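Side-chain contact in magnetosome protein MamA (PDB 3AS8), which is a tetratricopeptide-repeat protein associated with magnetosomes that recognises copies of itself to assemble into larger complexes: residues A[101-106]-A[111-116]. Sequence-based numbering, arbitrary orientation.
With SO4 (sulfate ion), chain C.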
ATOM      1  N   LYS A 101       0.608   6.410  -9.406  1.00 21.47           N
ATOM      2  CA  LYS A 101      -0.474   7.366  -9.468  1.00 22.06           C
ATOM      3  C   LYS A 101      -0.778   7.896  -8.098  1.00 20.18           C
ATOM      4  O   LYS A 101      -1.005   9.094  -7.908  1.00 21.90           O
ATOM      5  CB  LYS A 101      -1.704   6.675 -10.084  1.00 22.26           C
ATOM      6  CG  LYS A 101      -2.977   7.549 -10.120  1.00 27.93           C
ATOM      7  CD  LYS A 101      -4.204   6.662 -10.539  1.00 30.93           C
ATOM      8  CE  LYS A 101      -5.373   7.497 -11.041  1.00 34.84           C
ATOM      9  NZ  LYS A 101      -5.169   8.056 -12.371  1.00 39.72           N
ATOM     10  N   VAL A 102      -0.722   7.048  -7.101  1.00 19.19           N
ATOM     11  CA  VAL A 102      -0.993   7.509  -5.736  1.00 19.58           C
ATOM     12  C   VAL A 102       0.121   8.442  -5.281  1.00 20.14           C
ATOM     13  O   VAL A 102      -0.174   9.512  -4.752  1.00 21.91           O
ATOM     14  CB  VAL A 102      -1.131   6.362  -4.733  1.00 18.53           C
ATOM     15  CG1 VAL A 102      -1.218   6.891  -3.347  1.00 20.38           C
ATOM     16  CG2 VAL A 102      -2.310   5.439  -5.089  1.00 20.76           C
ATOM     17  N   ALA A 103       1.372   8.072  -5.529  1.00 20.54           N
ATOM     18  CA  ALA A 103       2.504   8.958  -5.131  1.00 21.55           C
ATOM     19  C   ALA A 103       2.427  10.339  -5.818  1.00 22.74           C
ATOM     20  O   ALA A 103       2.782  11.323  -5.202  1.00 24.96           O
ATOM     21  CB  ALA A 103       3.879   8.286  -5.393  1.00 18.60           C
ATOM     22  N   GLU A 104       2.020  10.413  -7.089  1.00 22.91           N
ATOM     23  CA  GLU A 104       1.842  11.700  -7.754  1.00 25.55           C
ATOM     24  C   GLU A 104       0.715  12.536  -7.111  1.00 25.32           C
ATOM     25  O   GLU A 104       0.836  13.744  -6.982  1.00 26.03           O
ATOM     26  CB  GLU A 104       1.618  11.539  -9.294  1.00 25.83           C
ATOM     27  CG  GLU A 104       0.995  12.780 -10.050  1.00 31.59           C
ATOM     28  CD  GLU A 104       2.007  13.830 -10.445  0.50 34.82           C
ATOM     29  OE1 GLU A 104       3.190  13.477 -10.637  0.50 34.27           O
ATOM     30  OE2 GLU A 104       1.623  15.014 -10.576  0.50 38.10           O
ATOM     31  N   ALA A 105      -0.365  11.896  -6.695  1.00 24.80           N
ATOM     32  CA  ALA A 105      -1.467  12.607  -6.063  1.00 25.46           C
ATOM     33  C   ALA A 105      -1.154  12.972  -4.580  1.00 25.68           C
ATOM     34  O   ALA A 105      -1.600  13.990  -4.102  1.00 26.46           O
ATOM     35  CB  ALA A 105      -2.739  11.709  -6.116  1.00 25.67           C
ATOM     36  N   ASN A 106      -0.426  12.116  -3.841  1.00 23.20           N
ATOM     37  CA  ASN A 106      -0.147  12.392  -2.428  0.50 23.77           C
ATOM     38  C   ASN A 106       1.345  12.264  -2.218  1.00 23.81           C
ATOM     39  O   ASN A 106       1.866  11.223  -1.827  1.00 22.48           O
ATOM     40  CB  ASN A 106      -0.896  11.483  -1.471  0.50 23.24           C
ATOM     41  CG  ASN A 106      -0.556  11.754   0.012  0.50 23.19           C
ATOM     42  OD1 ASN A 106       0.154  12.722   0.393  0.50 22.13           O
ATOM     43  ND2 ASN A 106      -1.096  10.903   0.860  0.50 26.72           N
ATOM     44  N   ASN A 111       5.064   5.637   2.969  1.00 17.52           N
ATOM     45  CA  ASN A 111       4.863   4.232   2.732  1.00 17.89           C
ATOM     46  C   ASN A 111       4.625   3.939   1.273  1.00 16.28           C
ATOM     47  O   ASN A 111       5.168   3.000   0.754  1.00 14.32           O
ATOM     48  CB  ASN A 111       3.751   3.603   3.602  1.00 20.27           C
ATOM     49  CG  ASN A 111       3.815   2.094   3.617  1.00 20.66           C
ATOM     50  OD1 ASN A 111       4.893   1.525   3.774  1.00 22.11           O
ATOM     51  ND2 ASN A 111       2.685   1.436   3.356  1.00 14.07           N
ATOM     52  N   VAL A 112       3.744   4.668   0.638  1.00 16.79           N
ATOM     53  CA  VAL A 112       3.466   4.446  -0.788  1.00 16.56           C
ATOM     54  C   VAL A 112       4.742   4.547  -1.629  1.00 15.82           C
ATOM     55  O   VAL A 112       5.073   3.645  -2.429  1.00 15.58           O
ATOM     56  CB  VAL A 112       2.350   5.380  -1.318  1.00 17.39           C
ATOM     57  CG1 VAL A 112       2.367   5.447  -2.907  1.00 15.64           C
ATOM     58  CG2 VAL A 112       0.941   4.933  -0.869  1.00 21.56           C
ATOM     59  N   ARG A 113       5.578   5.555  -1.376  1.00 15.85           N
ATOM     60  CA  ARG A 113       6.771   5.742  -2.193  1.00 15.24           C
ATOM     61  C   ARG A 113       7.773   4.642  -1.869  1.00 15.34           C
ATOM     62  O   ARG A 113       8.438   4.141  -2.750  1.00 15.62           O
ATOM     63  CB  ARG A 113       7.422   7.117  -1.869  1.00 15.46           C
ATOM     64  CG  ARG A 113       8.703   7.415  -2.585  1.00 14.85           C
ATOM     65  CD  ARG A 113       8.605   7.335  -4.070  1.00 11.73           C
ATOM     66  NE  ARG A 113       7.899   8.466  -4.652  1.00 15.97           N
ATOM     67  CZ  ARG A 113       7.765   8.691  -5.960  1.00 14.00           C
ATOM     68  NH1 ARG A 113       7.160   9.779  -6.365  1.00 19.23           N
ATOM     69  NH2 ARG A 113       8.293   7.907  -6.870  1.00 18.84           N
ATOM     70  N   PHE A 114       7.903   4.289  -0.587  1.00 14.71           N
ATOM     71  CA  PHE A 114       8.769   3.178  -0.153  1.00 14.84           C
ATOM     72  C   PHE A 114       8.409   1.840  -0.801  1.00 15.66           C
ATOM     73  O   PHE A 114       9.252   1.252  -1.412  1.00 16.74           O
ATOM     74  CB  PHE A 114       8.796   3.055   1.320  1.00 15.47           C
ATOM     75  CG  PHE A 114       9.705   1.961   1.801  1.00 16.65           C
ATOM     76  CD1 PHE A 114      11.097   2.082   1.700  1.00 20.12           C
ATOM     77  CD2 PHE A 114       9.189   0.770   2.259  1.00 18.96           C
ATOM     78  CE1 PHE A 114      11.898   1.087   2.087  1.00 20.81           C
ATOM     79  CE2 PHE A 114       9.968  -0.194   2.682  1.00 18.15           C
ATOM     80  CZ  PHE A 114      11.325  -0.091   2.594  1.00 20.94           C
ATOM     81  N   ARG A 115       7.120   1.470  -0.780  1.00 15.45           N
ATOM     82  CA  ARG A 115       6.665   0.223  -1.368  1.00 15.06           C
ATOM     83  C   ARG A 115       6.776   0.218  -2.874  1.00 15.16           C
ATOM     84  O   ARG A 115       7.046  -0.822  -3.469  1.00 15.77           O
ATOM     85  CB  ARG A 115       5.224  -0.121  -0.883  1.00 13.84           C
ATOM     86  CG  ARG A 115       5.099  -0.180   0.676  1.00 15.25           C
ATOM     87  CD  ARG A 115       5.876  -1.265   1.269  1.00 18.39           C
ATOM     88  NE  ARG A 115       5.850  -1.114   2.708  1.00 19.69           N
ATOM     89  CZ  ARG A 115       6.548  -1.827   3.576  1.00 25.48           C
ATOM     90  NH1 ARG A 115       6.460  -1.527   4.869  1.00 28.70           N
ATOM     91  NH2 ARG A 115       7.332  -2.835   3.165  1.00 29.17           N
ATOM     92  N   LEU A 116       6.616   1.377  -3.499  1.00 15.07           N
ATOM     93  CA  LEU A 116       6.875   1.519  -4.900  1.00 14.88           C
ATOM     94  C   LEU A 116       8.343   1.195  -5.229  1.00 14.88           C
ATOM     95  O   LEU A 116       8.663   0.464  -6.171  1.00 14.73           O
ATOM     96  CB  LEU A 116       6.566   2.926  -5.354  1.00 14.64           C
ATOM     97  CG  LEU A 116       6.947   3.271  -6.814  1.00 17.76           C
ATOM     98  CD1 LEU A 116       6.318   2.290  -7.792  1.00 20.10           C
ATOM     99  CD2 LEU A 116       6.576   4.767  -7.159  1.00 20.67           C
TER
HETATM  100  S   SO4 C   2       7.825  -4.506   6.554  1.00 89.73           S
HETATM  101  O1  SO4 C   2       6.503  -4.852   6.017  1.00 88.10           O
HETATM  102  O2  SO4 C   2       7.712  -3.390   7.503  1.00 88.44           O
HETATM  103  O3  SO4 C   2       8.380  -5.666   7.252  1.00 90.23           O
HETATM  104  O4  SO4 C   2       8.759  -4.175   5.477  1.00 88.59           O
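Val-102 meets Val-112 where the C-terminal end of helix 92-105 faces the first turns of helix 110-122, the two side chains crossing at about a right angle. Methyl CG1 of Val-102 touches CG2 of Val-112 at 3.8 Å and lies almost as close to its CG1. Val-112 CG1, anti to the backbone N of its residue, also lies 3.8 Å from Ala-103 N. Ala-103 and Arg-113 have the nearest CA atoms across the two segments, 6.1 Å apart. Bends at chi2 and chi3 (56° and 74°) bring the guanidinium of Arg-113 back toward helix 92-105, laying one face over the Ala-103 methyl, with Arg-113 NH1 3.7 Å from Ala-103 CB, which is offset toward the rim. Arg-113 NH2 is hydrogen-bonded to Ser-132, so the arginine joins three successive helices. No hydrogen bond links the two segments, and the largely apolar contact is buried. On the far side of helix 110-122, Arg-115 NE bonds Asn-111 OD1 (3.0 Å) while Arg-115 NH2 donates to O4 of a sulfate ion, probably from the crystallisation liquor. The short segments' axes run roughly antiparallel (145° between N-to-C directions), fitting tetratricopeptide-repeat packing, with Val-102 also resting on helix 76-88 and Arg-113 on helix 126-139.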